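Local coordinates for fiber (PDB 6FJN), which forms the trimeric knob at the tip of the adenovirus fiber, the part that probably attaches the virion to its receptor on the host cell, at residues 1-6 against 27-32; 33-38 against 178-183. All blocks are in the same frame, centred on the assembly; numbering follows the deposited sequence.

Contacts 1 and 2 are two seams of one antiparallel sheet, their centres about 9 Å apart. Strands 22-31 and 34-43 follow each other in the chain and lie side by side, with T29 O 2.8 Å from L36 N, so contact 1 joins strand 3-5 to one flank of this pair and contact 2 joins strand 176-181 to the other. Both are largely buried, but contact 1 runs out to the exposed R2, whereas every touching residue of contact 2 is buried. Threonine hydroxyls and the edge of W5 mark contact 1; contact 2 instead sets V35 and G37 on aromatic faces. K30 of contact 1 and T182 of contact 2 meet beside the C-terminus, and both contacts reach neighbouring subunits.

Contact 1: residues 1-6 against 27-32; sequences RRTLWT and TLTKCG
Strand 3-5 runs antiparallel to strand 27-31, the axes 4.7 Å apart at 170°, with L4 and L28 as the hydrogen-bonded pair between the non-hydrogen-bonded pairs T3-T29 and W5-T27. L28 N gives a nearly straight bond to L4 O (2.8 Å), L4 N returns one to L28 O, and K30 N closes the ladder on R2 O at 2.9 Å. On one face the T3 and T29 hydroxyls meet, OG1 to OG1 at 2.9 Å; T29 OG1 is also bonded to Q34 of the second subunit. A chi1 of -73° sets T3 OG1 beside the backbone N and leaves CG2 to meet T27 CG2, 3.7 Å away. T27 OG1 lies in the ring plane of W5 at its edge, 3.8 Å from CE3, while the indole NE1 bonds to S89 O. On the other face L4 and L28 meet loosely through their CB atoms. Just before strand 3-5, R2 in one of its two conformers runs alongside K30. K30 NZ leads away to G32 O (2.7 Å), P100 O and the carboxylate of E184. Those partners probably stabilise the lysine's charge, consistent with K30 contacting an L-glutamate joined covalently to Q183 in a structure of this protein.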
loop_
_atom_site.group_PDB
_atom_site.type_symbol
_atom_site.label_atom_id
_atom_site.label_comp_id
_atom_site.label_asym_id
_atom_site.label_seq_id
_atom_site.Cartn_x
_atom_site.Cartn_y
_atom_site.Cartn_z
ATOM N N ARG A 1 -20.336 -9.872 -7.344
ATOM C CA ARG A 1 -19.909 -9.257 -6.049
ATOM C C ARG A 1 -18.393 -9.021 -5.980
ATOM O O ARG A 1 -17.592 -9.732 -6.590
ATOM C CB ARG A 1 -20.486 -10.016 -4.853
ATOM C CG ARG A 1 -20.655 -9.172 -3.584
ATOM C CD ARG A 1 -19.532 -9.406 -2.560
ATOM N NE ARG A 1 -18.905 -8.193 -2.017
ATOM C CZ ARG A 1 -19.509 -7.158 -1.431
ATOM N NH1 ARG A 1 -20.810 -7.151 -1.186
ATOM N NH2 ARG A 1 -18.756 -6.135 -1.009
ATOM N N ARG A 2 -18.037 -7.942 -5.290
ATOM C CA ARG A 2 -16.731 -7.311 -5.414
ATOM C C ARG A 2 -15.800 -7.511 -4.250
ATOM O O ARG A 2 -14.688 -7.079 -4.368
ATOM C CB ARG A 2 -16.832 -5.803 -5.707
ATOM C CG ARG A 2 -16.977 -5.400 -7.185
ATOM C CD ARG A 2 -17.506 -6.514 -8.091
ATOM N NE ARG A 2 -16.553 -6.986 -9.111
ATOM C CZ ARG A 2 -16.851 -7.935 -10.006
ATOM N NH1 ARG A 2 -15.974 -8.332 -10.929
ATOM N NH2 ARG A 2 -18.046 -8.492 -9.985
ATOM N N THR A 3 -16.183 -8.213 -3.184
ATOM C CA THR A 3 -15.238 -8.541 -2.107
ATOM C C THR A 3 -15.314 -10.028 -1.777
ATOM O O THR A 3 -16.388 -10.595 -1.534
ATOM C CB THR A 3 -15.363 -7.619 -0.856
ATOM O OG1 THR A 3 -14.807 -6.295 -1.159
ATOM C CG2 THR A 3 -14.652 -8.184 0.309
ATOM N N LEU A 4 -14.163 -10.682 -1.740
ATOM C CA LEU A 4 -14.001 -12.026 -1.167
ATOM C C LEU A 4 -13.286 -11.857 0.152
ATOM O O LEU A 4 -12.270 -11.111 0.224
ATOM C CB LEU A 4 -13.119 -12.890 -2.012
ATOM C CG LEU A 4 -13.528 -13.558 -3.270
ATOM C CD1 LEU A 4 -12.365 -14.411 -3.781
ATOM C CD2 LEU A 4 -14.716 -14.429 -2.959
ATOM N N TRP A 5 -13.763 -12.498 1.224
ATOM C CA TRP A 5 -13.086 -12.323 2.483
ATOM C C TRP A 5 -13.292 -13.490 3.414
ATOM O O TRP A 5 -14.106 -14.410 3.184
ATOM C CB TRP A 5 -13.515 -11.007 3.120
ATOM C CG TRP A 5 -14.895 -10.873 3.673
ATOM C CD1 TRP A 5 -15.946 -11.722 3.588
ATOM C CD2 TRP A 5 -15.323 -9.758 4.452
ATOM N NE1 TRP A 5 -17.025 -11.194 4.278
ATOM C CE2 TRP A 5 -16.657 -9.978 4.794
ATOM C CE3 TRP A 5 -14.714 -8.559 4.853
ATOM C CZ2 TRP A 5 -17.379 -9.067 5.584
ATOM C CZ3 TRP A 5 -15.436 -7.652 5.590
ATOM C CH2 TRP A 5 -16.729 -7.917 5.973
ATOM N N THR A 6 -12.548 -13.438 4.507
ATOM C CA THR A 6 -12.663 -14.379 5.603
ATOM C C THR A 6 -13.698 -14.017 6.613
ATOM O O THR A 6 -13.950 -14.787 7.549
ATOM C CB THR A 6 -11.338 -14.432 6.393
ATOM O OG1 THR A 6 -10.931 -13.090 6.747
ATOM C CG2 THR A 6 -10.279 -15.043 5.567
ATOM N N THR A 27 -9.035 -9.831 3.160
ATOM C CA THR A 27 -10.069 -9.223 2.354
ATOM C C THR A 27 -9.484 -8.890 1.002
ATOM O O THR A 27 -8.423 -8.239 0.928
ATOM C CB THR A 27 -10.557 -7.932 3.044
ATOM O OG1 THR A 27 -10.991 -8.222 4.373
ATOM C CG2 THR A 27 -11.718 -7.275 2.321
ATOM N N LEU A 28 -10.161 -9.331 -0.055
ATOM C CA LEU A 28 -9.755 -9.077 -1.428
ATOM C C LEU A 28 -10.889 -8.292 -2.078
ATOM O O LEU A 28 -12.004 -8.822 -2.247
ATOM C CB LEU A 28 -9.522 -10.391 -2.158
ATOM C CG LEU A 28 -8.487 -11.333 -1.590
ATOM C CD1 LEU A 28 -8.432 -12.609 -2.417
ATOM C CD2 LEU A 28 -7.122 -10.697 -1.465
ATOM N N THR A 29 -10.624 -7.026 -2.437
ATOM C CA THR A 29 -11.633 -6.176 -3.031
ATOM C C THR A 29 -11.273 -5.910 -4.487
ATOM O O THR A 29 -10.168 -5.403 -4.775
ATOM C CB THR A 29 -11.753 -4.860 -2.270
ATOM O OG1 THR A 29 -12.137 -5.142 -0.905
ATOM C CG2 THR A 29 -12.767 -3.944 -2.959
ATOM N N LYS A 30 -12.150 -6.270 -5.388
ATOM C CA LYS A 30 -11.915 -6.095 -6.803
ATOM C C LYS A 30 -12.026 -4.620 -7.168
ATOM O O LYS A 30 -13.074 -3.989 -6.992
ATOM C CB LYS A 30 -12.954 -6.925 -7.541
ATOM C CG LYS A 30 -13.042 -6.838 -9.022
ATOM C CD LYS A 30 -11.793 -7.341 -9.635
ATOM C CE LYS A 30 -12.109 -7.697 -11.109
ATOM N NZ LYS A 30 -10.901 -8.159 -11.826
ATOM N N CYS A 31 -10.931 -4.085 -7.749
ATOM C CA CYS A 31 -10.842 -2.759 -8.285
ATOM C C CYS A 31 -10.439 -2.842 -9.777
ATOM O O CYS A 31 -9.261 -2.591 -10.114
ATOM C CB CYS A 31 -9.838 -1.923 -7.507
ATOM S SG CYS A 31 -10.220 -1.741 -5.749
ATOM N N GLY A 32 -11.303 -3.346 -10.619
ATOM C CA GLY A 32 -10.976 -3.460 -12.007
ATOM C C GLY A 32 -9.877 -4.438 -12.240
ATOM O O GLY A 32 -9.961 -5.598 -11.823
#

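Contact 2: residues 33-38 against 178-183; sequences SQVLGN and FSYLTQ
In the antiparallel sheet of the fiber knob that faces the other subunits, strand 34-38 pairs with strand 178-181, Q34 opposite L181 and L36 opposite S179 as non-hydrogen-bonded pairs. V35 and Y180 exchange two backbone bonds, V35 N to Y180 O at 2.9 Å and a longer return; G37 and F178 exchange a more even pair. Past the strand end T182 N reaches S33 O (3.0 Å) from above the carbonyl plane. T182, whose OG1 bonds E184, and Q183 belong to the L-glutamate site seen in a structure of this protein. Two aromatic rings lie against strand 34-38. V35 CB sits over one face of Y180, 3.9 Å from the ring centroid, offset toward the rim, and V35 CG1 touches Y180 CE2 at 3.5 Å. The F178 side chain, with CG between backbone N and carbonyl carbon (chi1 63°), places its ring face against G37 CA, a CH-pi contact 17° off the ring normal; with no side chain on G37, the ring lies directly on the backbone. V35 CG2 meets the T182 methyl crosswise. On the opposite face S179 OG donates to Q34 OE1 (2.7 Å), nearly along the C=O axis, and Q34 NE2 goes on to T29 OG1 and L36 O of the third subunit. That side packs on neighbouring subunits, while the aromatic side lies against strand 154-161, F178 on F158 and Y180 on I156, and L28 of strand 22-31 touches V35 and Y180.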
loop_
_atom_site.group_PDB
_atom_site.type_symbol
_atom_site.label_atom_id
_atom_site.label_comp_id
_atom_site.label_asym_id
_atom_site.label_seq_id
_atom_site.Cartn_x
_atom_site.Cartn_y
_atom_site.Cartn_z
ATOM N N SER A 33 -8.779 -3.987 -12.842
ATOM C CA SER A 33 -7.638 -4.829 -13.198
ATOM C C SER A 33 -6.735 -5.195 -12.019
ATOM O O SER A 33 -5.709 -5.924 -12.149
ATOM C CB SER A 33 -6.856 -4.044 -14.243
ATOM O OG SER A 33 -5.604 -4.622 -14.548
ATOM N N GLN A 34 -7.063 -4.650 -10.853
ATOM C CA GLN A 34 -6.331 -5.031 -9.627
ATOM C C GLN A 34 -7.277 -5.464 -8.529
ATOM O O GLN A 34 -8.426 -5.015 -8.504
ATOM C CB GLN A 34 -5.455 -3.891 -9.096
ATOM C CG GLN A 34 -4.314 -3.548 -10.035
ATOM C CD GLN A 34 -3.497 -2.377 -9.458
ATOM O OE1 GLN A 34 -2.822 -2.486 -8.440
ATOM N NE2 GLN A 34 -3.579 -1.248 -10.108
ATOM N N VAL A 35 -6.803 -6.314 -7.655
ATOM C CA VAL A 35 -7.408 -6.527 -6.357
ATOM C C VAL A 35 -6.640 -5.686 -5.339
ATOM O O VAL A 35 -5.400 -5.662 -5.345
ATOM C CB VAL A 35 -7.387 -8.001 -5.980
ATOM C CG1 VAL A 35 -7.489 -8.207 -4.489
ATOM C CG2 VAL A 35 -8.513 -8.714 -6.675
ATOM N N LEU A 36 -7.386 -5.007 -4.439
ATOM C CA LEU A 36 -6.867 -4.373 -3.268
ATOM C C LEU A 36 -7.008 -5.354 -2.118
ATOM O O LEU A 36 -8.149 -5.723 -1.755
ATOM C CB LEU A 36 -7.660 -3.083 -2.998
ATOM C CG LEU A 36 -7.243 -2.264 -1.797
ATOM C CD1 LEU A 36 -5.832 -1.740 -1.917
ATOM C CD2 LEU A 36 -8.231 -1.133 -1.564
ATOM N N GLY A 37 -5.891 -5.804 -1.594
ATOM C CA GLY A 37 -5.893 -6.789 -0.545
ATOM C C GLY A 37 -5.493 -6.221 0.811
ATOM O O GLY A 37 -4.732 -5.238 0.896
ATOM N N ASN A 38 -5.947 -6.897 1.870
ATOM C CA ASN A 38 -5.639 -6.471 3.238
ATOM C C ASN A 38 -5.528 -7.751 4.056
ATOM O O ASN A 38 -6.491 -8.567 4.042
ATOM C CB ASN A 38 -6.752 -5.567 3.701
ATOM C CG ASN A 38 -6.571 -5.048 5.080
ATOM O OD1 ASN A 38 -6.873 -5.769 6.039
ATOM N ND2 ASN A 38 -6.258 -3.768 5.273
ATOM N N PHE A 178 -2.034 -4.390 0.129
ATOM C CA PHE A 178 -1.284 -4.733 -1.073
ATOM C C PHE A 178 -2.206 -4.741 -2.258
ATOM O O PHE A 178 -3.455 -4.614 -2.091
ATOM C CB PHE A 178 -0.588 -6.093 -0.895
ATOM C CG PHE A 178 -1.516 -7.254 -0.692
ATOM C CD1 PHE A 178 -2.060 -7.530 0.548
ATOM C CD2 PHE A 178 -1.832 -8.094 -1.747
ATOM C CE1 PHE A 178 -2.894 -8.620 0.734
ATOM C CE2 PHE A 178 -2.687 -9.178 -1.575
ATOM C CZ PHE A 178 -3.208 -9.447 -0.305
ATOM N N SER A 179 -1.687 -4.883 -3.462
ATOM C CA SER A 179 -2.534 -5.103 -4.616
ATOM C C SER A 179 -1.856 -6.053 -5.570
ATOM O O SER A 179 -0.634 -6.322 -5.446
ATOM C CB SER A 179 -2.884 -3.806 -5.345
ATOM O OG SER A 179 -1.781 -3.313 -6.092
ATOM N N TYR A 180 -2.619 -6.586 -6.518
ATOM C CA TYR A 180 -2.072 -7.404 -7.592
ATOM C C TYR A 180 -2.950 -7.358 -8.777
ATOM O O TYR A 180 -4.153 -7.080 -8.699
ATOM C CB TYR A 180 -1.832 -8.878 -7.119
ATOM C CG TYR A 180 -3.105 -9.570 -6.635
ATOM C CD1 TYR A 180 -3.884 -10.321 -7.538
ATOM C CD2 TYR A 180 -3.500 -9.528 -5.325
ATOM C CE1 TYR A 180 -5.006 -10.986 -7.107
ATOM C CE2 TYR A 180 -4.636 -10.204 -4.879
ATOM C CZ TYR A 180 -5.381 -10.938 -5.780
ATOM O OH TYR A 180 -6.510 -11.542 -5.280
ATOM N N LEU A 181 -2.351 -7.654 -9.932
ATOM C CA LEU A 181 -3.060 -7.706 -11.195
ATOM C C LEU A 181 -3.892 -8.967 -11.277
ATOM O O LEU A 181 -3.449 -10.022 -10.900
ATOM C CB LEU A 181 -2.068 -7.687 -12.362
ATOM C CG LEU A 181 -1.428 -6.339 -12.687
ATOM C CD1 LEU A 181 -0.823 -5.534 -11.569
ATOM C CD2 LEU A 181 -0.421 -6.545 -13.827
ATOM N N THR A 182 -5.085 -8.828 -11.797
ATOM C CA THR A 182 -6.004 -9.967 -11.857
ATOM C C THR A 182 -6.085 -10.630 -13.218
ATOM O O THR A 182 -5.841 -10.012 -14.291
ATOM C CB THR A 182 -7.401 -9.546 -11.444
ATOM O OG1 THR A 182 -7.844 -8.534 -12.359
ATOM C CG2 THR A 182 -7.487 -8.956 -10.049
ATOM N N GLN A 183 -6.499 -11.905 -13.187
ATOM C CA GLN A 183 -6.952 -12.647 -14.338
ATOM C C GLN A 183 -8.411 -12.078 -14.735
ATOM O O GLN A 183 -9.091 -11.480 -13.865
ATOM C CB GLN A 183 -7.059 -14.148 -13.917
ATOM C CG GLN A 183 -7.152 -15.141 -15.055
ATOM C CD GLN A 183 -5.836 -15.384 -15.791
ATOM O OE1 GLN A 183 -4.798 -14.839 -15.453
ATOM N NE2 GLN A 183 -5.909 -16.193 -16.881
HETATM O O HOH W 1 -4.847 -7.446 -14.629
#